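Local coordinates for isoaspartyl dipeptidase (Fervidobacterium islandicum, PDB 7CDH), which probably hydrolyses isoaspartyl (beta-aspartyl) dipeptides as a zinc-dependent M38 metallopeptidase of the amidohydrolase family, a role linked to protein repair, at residues 9-14 and 52-57; 351-356 and 367-372; 2-7 and 43-48. All blocks are in the same frame, centred on the assembly; numbering follows the deposited sequence.

Overall arrangement
All three contacts join beta strands on one side of the chain's centre, in two sheets that pack together. Interactions 1 and 2, centres 11 Å apart, share a sheet: strand 51-59 takes strand 8-11 on one edge and strand 354-358 on the other, and Leu54 N lies 2.8 Å from Ile355 O in a probable hydrogen bond between them. Interaction 3 sits in a separate four-stranded sheet, its centre 12 Å from that of interaction 2 and 15 Å from that of interaction 1. Ile5 packs against Leu53 and Ile368, joining the layers. None of the six segments supplies a zinc ligand, but strand 51-59 is followed in the chain by His61 and His63 of the binuclear site.

Interaction 1: 9-14 and 52-57; sequences KVFSPE and LLLPGL
Phe11 meets two leucines through neighbouring ring atoms: Phe11 CD1 is 3.9 Å from Leu54 CD1, and Phe11 CE1 is 4.0 Å from Leu52 CD1. Leu54 runs alongside the ring, pointing the same way, whereas Leu52 slants across. A chi1 of -61° keeps Phe11 CG beside its own backbone N, and the ring's turn about CB-CG (chi2 76°) presents CD1 and CE1 to the leucines. On the sheet face away from Lys9 and Leu52, Val10 and Leu53 lie side by side, with Val10 CG2 4.0 Å from Leu53 CD2. Two backbone bonds hold Leu53 from both its ends: Leu53 N donates to Lys9 O at 3.0 Å, and Phe11 N donates to Leu53 O at 2.9 Å. This is a parallel strand pair, the axes 18° apart. Strand 51-59 leads into the TIM-barrel-type amidohydrolase domain and, a few residues on, to the zinc ligands His61 and His63. Pro55 has no N-H to extend the pairing; instead Pro55 CD rests against Phe11 O, 3.3 Å away. After Phe11 the chain turns through a cis peptide before Pro13, where Ser12 N and Ser12 OG both donate to Glu14 O, the OG bond measuring 2.8 Å. Farther out, Tyr15 meets the Phe11 ring, Trp311 of helix 309-318 packs on Leu54, and Lys9 leads away from the pair to a salt bridge with Glu359.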
# COMPACT_ATOMS: atom_id res chain seq x y z
N LYS A 9 18.08 -56.92 -12.18
CA LYS A 9 17.05 -56.89 -13.23
C LYS A 9 16.53 -55.46 -13.26
O LYS A 9 16.09 -54.98 -12.24
CB LYS A 9 15.96 -57.92 -12.93
CG LYS A 9 16.36 -59.37 -13.15
CD LYS A 9 15.93 -60.30 -12.03
CE LYS A 9 17.06 -61.22 -11.62
NZ LYS A 9 16.57 -62.40 -10.88
N VAL A 10 16.59 -54.79 -14.39
CA VAL A 10 16.26 -53.34 -14.44
C VAL A 10 14.83 -53.15 -14.95
O VAL A 10 14.51 -53.70 -16.03
CB VAL A 10 17.29 -52.64 -15.31
CG1 VAL A 10 16.94 -51.18 -15.52
CG2 VAL A 10 18.67 -52.82 -14.71
N PHE A 11 14.02 -52.39 -14.21
CA PHE A 11 12.73 -51.85 -14.71
C PHE A 11 12.90 -50.36 -14.92
O PHE A 11 13.20 -49.64 -13.98
CB PHE A 11 11.59 -52.14 -13.74
CG PHE A 11 11.31 -53.59 -13.49
CD1 PHE A 11 12.13 -54.35 -12.68
CD2 PHE A 11 10.19 -54.19 -14.04
CE1 PHE A 11 11.84 -55.68 -12.42
CE2 PHE A 11 9.89 -55.52 -13.77
CZ PHE A 11 10.73 -56.26 -12.97
N SER A 12 12.71 -49.91 -16.15
CA SER A 12 13.23 -48.62 -16.65
C SER A 12 12.18 -47.50 -16.66
O SER A 12 12.55 -46.35 -16.92
CB SER A 12 13.82 -48.86 -18.02
OG SER A 12 12.79 -49.19 -18.96
N PRO A 13 10.85 -47.68 -16.42
CA PRO A 13 10.21 -48.86 -15.84
C PRO A 13 9.82 -50.08 -16.72
O PRO A 13 9.51 -51.13 -16.13
CB PRO A 13 8.91 -48.24 -15.29
CG PRO A 13 8.55 -47.17 -16.27
CD PRO A 13 9.88 -46.61 -16.67
N GLU A 14 9.85 -49.99 -18.05
CA GLU A 14 9.74 -51.18 -18.95
C GLU A 14 10.81 -52.20 -18.56
O GLU A 14 11.98 -51.80 -18.38
CB GLU A 14 9.93 -50.83 -20.42
CG GLU A 14 8.70 -50.22 -21.07
CD GLU A 14 8.98 -49.43 -22.34
OE1 GLU A 14 8.62 -49.92 -23.44
OE2 GLU A 14 9.56 -48.32 -22.23
N LEU A 52 16.06 -55.98 -7.86
CA LEU A 52 15.46 -55.21 -8.96
C LEU A 52 15.93 -53.75 -8.80
O LEU A 52 15.90 -53.25 -7.65
CB LEU A 52 13.93 -55.30 -8.87
CG LEU A 52 13.36 -56.66 -8.45
CD1 LEU A 52 11.84 -56.67 -8.50
CD2 LEU A 52 13.89 -57.77 -9.33
N LEU A 53 16.41 -53.13 -9.89
CA LEU A 53 16.71 -51.69 -10.03
C LEU A 53 15.50 -50.99 -10.67
O LEU A 53 15.17 -51.32 -11.83
CB LEU A 53 17.97 -51.49 -10.87
CG LEU A 53 18.40 -50.03 -11.04
CD1 LEU A 53 18.99 -49.48 -9.75
CD2 LEU A 53 19.39 -49.86 -12.18
N LEU A 54 14.90 -50.05 -9.94
CA LEU A 54 13.69 -49.27 -10.33
C LEU A 54 14.08 -47.79 -10.45
O LEU A 54 15.09 -47.33 -9.93
CB LEU A 54 12.61 -49.47 -9.26
CG LEU A 54 11.77 -50.75 -9.31
CD1 LEU A 54 12.57 -51.99 -9.63
CD2 LEU A 54 11.03 -50.96 -7.99
N PRO A 55 13.27 -46.95 -11.14
CA PRO A 55 13.48 -45.51 -11.09
C PRO A 55 13.04 -45.05 -9.69
O PRO A 55 12.12 -45.64 -9.16
CB PRO A 55 12.55 -44.96 -12.17
CG PRO A 55 12.04 -46.19 -12.92
CD PRO A 55 12.08 -47.31 -11.92
N GLY A 56 13.70 -44.03 -9.12
CA GLY A 56 13.28 -43.46 -7.83
C GLY A 56 11.83 -43.00 -7.93
O GLY A 56 11.44 -42.47 -8.98
N LEU A 57 11.05 -43.26 -6.89
CA LEU A 57 9.63 -42.88 -6.83
C LEU A 57 9.50 -41.36 -6.64
O LEU A 57 10.34 -40.72 -5.93
CB LEU A 57 9.01 -43.60 -5.64
CG LEU A 57 9.16 -45.12 -5.62
CD1 LEU A 57 8.44 -45.71 -4.41
CD2 LEU A 57 8.57 -45.69 -6.89

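Interaction 2: 351-356 and 367-372; sequences DADFIL and VISKGE
Phe354 and Ile368 form an antiparallel hydrogen-bonded pair, Phe354 N to Ile368 O at 2.9 Å and Ile368 N to Phe354 O at 2.8 Å, with strand axes 169° apart. The two strands make a beta hairpin, and a type I' turn from Ser369 to Glu372 then sends the chain back as strand 372-376, giving an antiparallel meander at the C-terminal end of the amidohydrolase chain. Gly371, with positive phi, suits that turn.

On the Phe354 side of the sheet, the ring and Ile368 cross at a slant, and Phe354 CD2 lies 4.0 Å from Ile368 CG2. With chi1 at -56°, Ile368 turns CG2 anti to its backbone N, where it meets both Phe354 CD2 and Ala352 O. The peptide carbon of Ala352 covers one face of the Phe354 ring, over its centre, and Phe23 makes an edge-to-face contact with the same ring. On the other side of the sheet, Ile355 and Val367 run side by side and touch through their CG2 methyls, 4.2 Å apart.

Asp353 ties its strand to the turn. The carboxylate is shared: OD2 forms a salt bridge with Lys343, so the group is held at both oxygens, probably favouring its charged form. Lys370 reaches away from the hairpin, where NZ donates to Leu121 O and Glu117 O, and Ser369 OG bonds to Gly120 O. Back at the turn, Lys370 N meets Asp353 OD1 at 2.9 Å, nearly straight at 170° and close to the axis of the C-O bond.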
# COMPACT_ATOMS: atom_id res chain seq x y z
N ASP A 351 18.35 -38.48 -15.00
CA ASP A 351 19.02 -38.22 -13.70
C ASP A 351 19.10 -39.56 -12.97
O ASP A 351 18.13 -40.36 -13.08
CB ASP A 351 18.30 -37.11 -12.92
CG ASP A 351 18.43 -35.72 -13.55
OD1 ASP A 351 19.51 -35.10 -13.40
OD2 ASP A 351 17.46 -35.25 -14.20
N ALA A 352 20.20 -39.79 -12.25
CA ALA A 352 20.53 -41.07 -11.61
C ALA A 352 19.77 -41.19 -10.29
O ALA A 352 20.43 -41.21 -9.23
CB ALA A 352 22.03 -41.21 -11.42
N ASP A 353 18.44 -41.30 -10.38
CA ASP A 353 17.57 -41.55 -9.21
C ASP A 353 16.98 -42.95 -9.35
O ASP A 353 16.20 -43.15 -10.33
CB ASP A 353 16.44 -40.52 -9.11
CG ASP A 353 16.86 -39.06 -9.15
OD1 ASP A 353 18.06 -38.77 -8.93
OD2 ASP A 353 15.94 -38.21 -9.38
N PHE A 354 17.30 -43.85 -8.42
CA PHE A 354 16.99 -45.31 -8.47
C PHE A 354 16.65 -45.85 -7.09
O PHE A 354 17.12 -45.30 -6.10
CB PHE A 354 18.20 -46.14 -8.87
CG PHE A 354 19.03 -45.62 -10.02
CD1 PHE A 354 18.44 -45.32 -11.24
CD2 PHE A 354 20.40 -45.50 -9.90
CE1 PHE A 354 19.20 -44.83 -12.28
CE2 PHE A 354 21.16 -45.04 -10.96
CZ PHE A 354 20.56 -44.71 -12.15
N ILE A 355 15.83 -46.90 -7.03
CA ILE A 355 15.72 -47.74 -5.80
C ILE A 355 16.11 -49.18 -6.17
O ILE A 355 15.94 -49.62 -7.33
CB ILE A 355 14.34 -47.66 -5.13
CG1 ILE A 355 13.22 -48.14 -6.05
CG2 ILE A 355 14.07 -46.25 -4.63
CD1 ILE A 355 11.87 -48.35 -5.36
N LEU A 356 16.67 -49.87 -5.21
CA LEU A 356 17.02 -51.30 -5.34
C LEU A 356 16.10 -52.05 -4.39
O LEU A 356 16.07 -51.73 -3.20
CB LEU A 356 18.49 -51.45 -5.00
CG LEU A 356 19.44 -50.98 -6.09
CD1 LEU A 356 20.82 -50.73 -5.53
CD2 LEU A 356 19.51 -52.01 -7.22
N VAL A 367 18.80 -46.87 -2.05
CA VAL A 367 18.14 -45.65 -2.60
C VAL A 367 19.22 -44.71 -3.08
O VAL A 367 20.11 -44.40 -2.30
CB VAL A 367 17.24 -44.96 -1.58
CG1 VAL A 367 16.56 -43.77 -2.23
CG2 VAL A 367 16.21 -45.92 -1.04
N ILE A 368 19.13 -44.32 -4.35
CA ILE A 368 20.14 -43.48 -5.03
C ILE A 368 19.43 -42.24 -5.60
O ILE A 368 18.34 -42.40 -6.18
CB ILE A 368 20.88 -44.32 -6.08
CG1 ILE A 368 21.49 -45.56 -5.43
CG2 ILE A 368 21.92 -43.50 -6.81
CD1 ILE A 368 22.28 -46.40 -6.39
N SER A 369 19.99 -41.06 -5.34
CA SER A 369 19.47 -39.75 -5.80
C SER A 369 20.65 -38.93 -6.30
O SER A 369 21.61 -38.80 -5.56
CB SER A 369 18.71 -39.03 -4.73
OG SER A 369 18.11 -37.86 -5.25
N LYS A 370 20.58 -38.47 -7.55
CA LYS A 370 21.66 -37.70 -8.17
C LYS A 370 22.94 -38.53 -8.06
O LYS A 370 24.05 -37.94 -8.00
CB LYS A 370 21.80 -36.33 -7.48
CG LYS A 370 20.50 -35.56 -7.33
CD LYS A 370 20.61 -34.26 -6.55
CE LYS A 370 20.01 -34.34 -5.16
NZ LYS A 370 19.60 -33.01 -4.65
N GLY A 371 22.79 -39.85 -8.02
CA GLY A 371 23.92 -40.79 -8.11
C GLY A 371 24.65 -40.95 -6.80
O GLY A 371 25.72 -41.53 -6.81
N GLU A 372 24.08 -40.45 -5.71
CA GLU A 372 24.62 -40.60 -4.33
C GLU A 372 23.75 -41.65 -3.64
O GLU A 372 22.52 -41.66 -3.85
CB GLU A 372 24.69 -39.23 -3.63
CG GLU A 372 24.61 -39.28 -2.10
CD GLU A 372 24.40 -37.97 -1.34
OE1 GLU A 372 24.23 -36.90 -1.99
OE2 GLU A 372 24.38 -38.02 -0.08

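Interaction 3: 2-7 and 43-48; sequences IKIIKN and HEIYDA
With chi1 at -63°, Asn7 carries its amide beside its backbone N, while Asp47 has CG swung to the far side of its own N (chi1 -159°), and the two groups meet across the strands, their planes steeply inclined. The strands are a parallel pair, 43-47 forming an outer strand within this chain of a four-stranded mixed sheet and 2-6 lying inside it, next to 19-23; the sheet is probably part of the small beta domain accompanying the TIM barrel in M38 amidohydrolases. Five backbone bonds alternate along the pair, from Glu44 N to Ile2 O at 3.0 Å through to Ala48 N to Lys6 O at 2.8 Å. Lys3 and Glu44 run side by side: Lys3 CE lies 3.6 Å from Glu44 OE2, but the charged ends do not touch, and Glu44 OE1 forms a salt bridge with Lys376. On the other face, the Ile4 and His43 side chains cross at an angle, Ile4 CD1 4.1 Å from His43 CD2. Ile5 CG2 and Ala48 CB meet at 3.6 Å, turned toward Phe354 and Leu356 of the neighbouring sheet. Ile2 also packs on Ile28 of the second subunit. Asp47 OD1 accepts from Asn49 N and, at 3.1 Å, from Asn7 ND2, which lies 48° out of the carboxylate plane.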
# COMPACT_ATOMS: atom_id res chain seq x y z
N ILE A 2 32.14 -41.67 -10.58
CA ILE A 2 31.40 -42.58 -11.50
C ILE A 2 31.14 -43.89 -10.77
O ILE A 2 32.05 -44.35 -10.08
CB ILE A 2 32.20 -42.76 -12.79
CG1 ILE A 2 32.01 -41.53 -13.67
CG2 ILE A 2 31.79 -44.05 -13.49
CD1 ILE A 2 32.84 -41.55 -14.91
N LYS A 3 29.93 -44.44 -10.90
CA LYS A 3 29.54 -45.71 -10.23
C LYS A 3 28.88 -46.60 -11.26
O LYS A 3 28.40 -46.06 -12.30
CB LYS A 3 28.57 -45.49 -9.07
CG LYS A 3 28.97 -44.41 -8.09
CD LYS A 3 28.08 -44.38 -6.86
CE LYS A 3 28.41 -43.25 -5.89
NZ LYS A 3 28.83 -42.03 -6.60
N ILE A 4 28.85 -47.90 -10.97
CA ILE A 4 28.24 -48.96 -11.83
C ILE A 4 27.46 -49.88 -10.92
O ILE A 4 28.10 -50.44 -10.00
CB ILE A 4 29.29 -49.80 -12.59
CG1 ILE A 4 30.14 -48.96 -13.55
CG2 ILE A 4 28.61 -50.95 -13.32
CD1 ILE A 4 31.43 -48.51 -12.93
N ILE A 5 26.19 -50.12 -11.25
CA ILE A 5 25.38 -51.19 -10.59
C ILE A 5 25.35 -52.41 -11.53
O ILE A 5 24.99 -52.26 -12.74
CB ILE A 5 23.98 -50.68 -10.20
CG1 ILE A 5 24.06 -49.58 -9.14
CG2 ILE A 5 23.07 -51.81 -9.74
CD1 ILE A 5 22.84 -48.70 -9.11
N LYS A 6 25.79 -53.55 -11.00
CA LYS A 6 25.94 -54.82 -11.76
C LYS A 6 24.88 -55.79 -11.26
O LYS A 6 24.59 -55.77 -10.06
CB LYS A 6 27.35 -55.39 -11.59
CG LYS A 6 28.42 -54.69 -12.41
CD LYS A 6 29.77 -55.40 -12.47
CE LYS A 6 30.64 -54.92 -13.61
NZ LYS A 6 30.43 -55.73 -14.84
N ASN A 7 24.33 -56.61 -12.17
CA ASN A 7 23.66 -57.90 -11.85
C ASN A 7 22.23 -57.69 -11.37
O ASN A 7 21.69 -58.63 -10.77
CB ASN A 7 24.36 -58.71 -10.75
CG ASN A 7 25.76 -59.15 -11.13
OD1 ASN A 7 26.07 -59.21 -12.32
ND2 ASN A 7 26.58 -59.47 -10.13
N HIS A 43 36.29 -45.15 -9.36
CA HIS A 43 34.95 -45.63 -9.77
C HIS A 43 34.48 -46.63 -8.71
O HIS A 43 35.32 -47.35 -8.16
CB HIS A 43 35.00 -46.20 -11.20
CG HIS A 43 35.64 -47.55 -11.30
ND1 HIS A 43 36.62 -47.98 -10.43
CD2 HIS A 43 35.45 -48.55 -12.18
CE1 HIS A 43 36.99 -49.20 -10.74
NE2 HIS A 43 36.28 -49.57 -11.82
N GLU A 44 33.18 -46.63 -8.42
CA GLU A 44 32.57 -47.52 -7.40
C GLU A 44 31.74 -48.56 -8.16
O GLU A 44 31.16 -48.22 -9.20
CB GLU A 44 31.76 -46.68 -6.41
CG GLU A 44 30.99 -47.51 -5.40
CD GLU A 44 30.36 -46.76 -4.24
OE1 GLU A 44 29.67 -47.43 -3.45
OE2 GLU A 44 30.58 -45.53 -4.11
N ILE A 45 31.70 -49.79 -7.65
CA ILE A 45 30.88 -50.91 -8.21
C ILE A 45 29.94 -51.41 -7.12
O ILE A 45 30.40 -51.55 -5.98
CB ILE A 45 31.81 -52.02 -8.74
CG1 ILE A 45 32.63 -51.50 -9.93
CG2 ILE A 45 31.00 -53.27 -9.08
CD1 ILE A 45 33.36 -52.57 -10.73
N TYR A 46 28.68 -51.66 -7.44
CA TYR A 46 27.70 -52.22 -6.48
C TYR A 46 27.09 -53.49 -7.09
O TYR A 46 26.57 -53.47 -8.24
CB TYR A 46 26.68 -51.15 -6.08
CG TYR A 46 25.63 -51.59 -5.09
CD1 TYR A 46 25.88 -51.62 -3.74
CD2 TYR A 46 24.36 -51.94 -5.52
CE1 TYR A 46 24.92 -52.02 -2.82
CE2 TYR A 46 23.39 -52.34 -4.62
CZ TYR A 46 23.66 -52.38 -3.26
OH TYR A 46 22.68 -52.78 -2.38
N ASP A 47 27.22 -54.59 -6.34
CA ASP A 47 26.72 -55.93 -6.69
C ASP A 47 25.26 -55.99 -6.28
O ASP A 47 24.97 -56.24 -5.08
CB ASP A 47 27.50 -57.06 -6.00
CG ASP A 47 27.36 -58.41 -6.69
OD1 ASP A 47 26.25 -58.72 -7.18
OD2 ASP A 47 28.39 -59.13 -6.76
N ALA A 48 24.37 -55.81 -7.24
CA ALA A 48 22.92 -55.78 -6.97
C ALA A 48 22.30 -57.12 -7.34
O ALA A 48 21.11 -57.13 -7.64
CB ALA A 48 22.30 -54.64 -7.73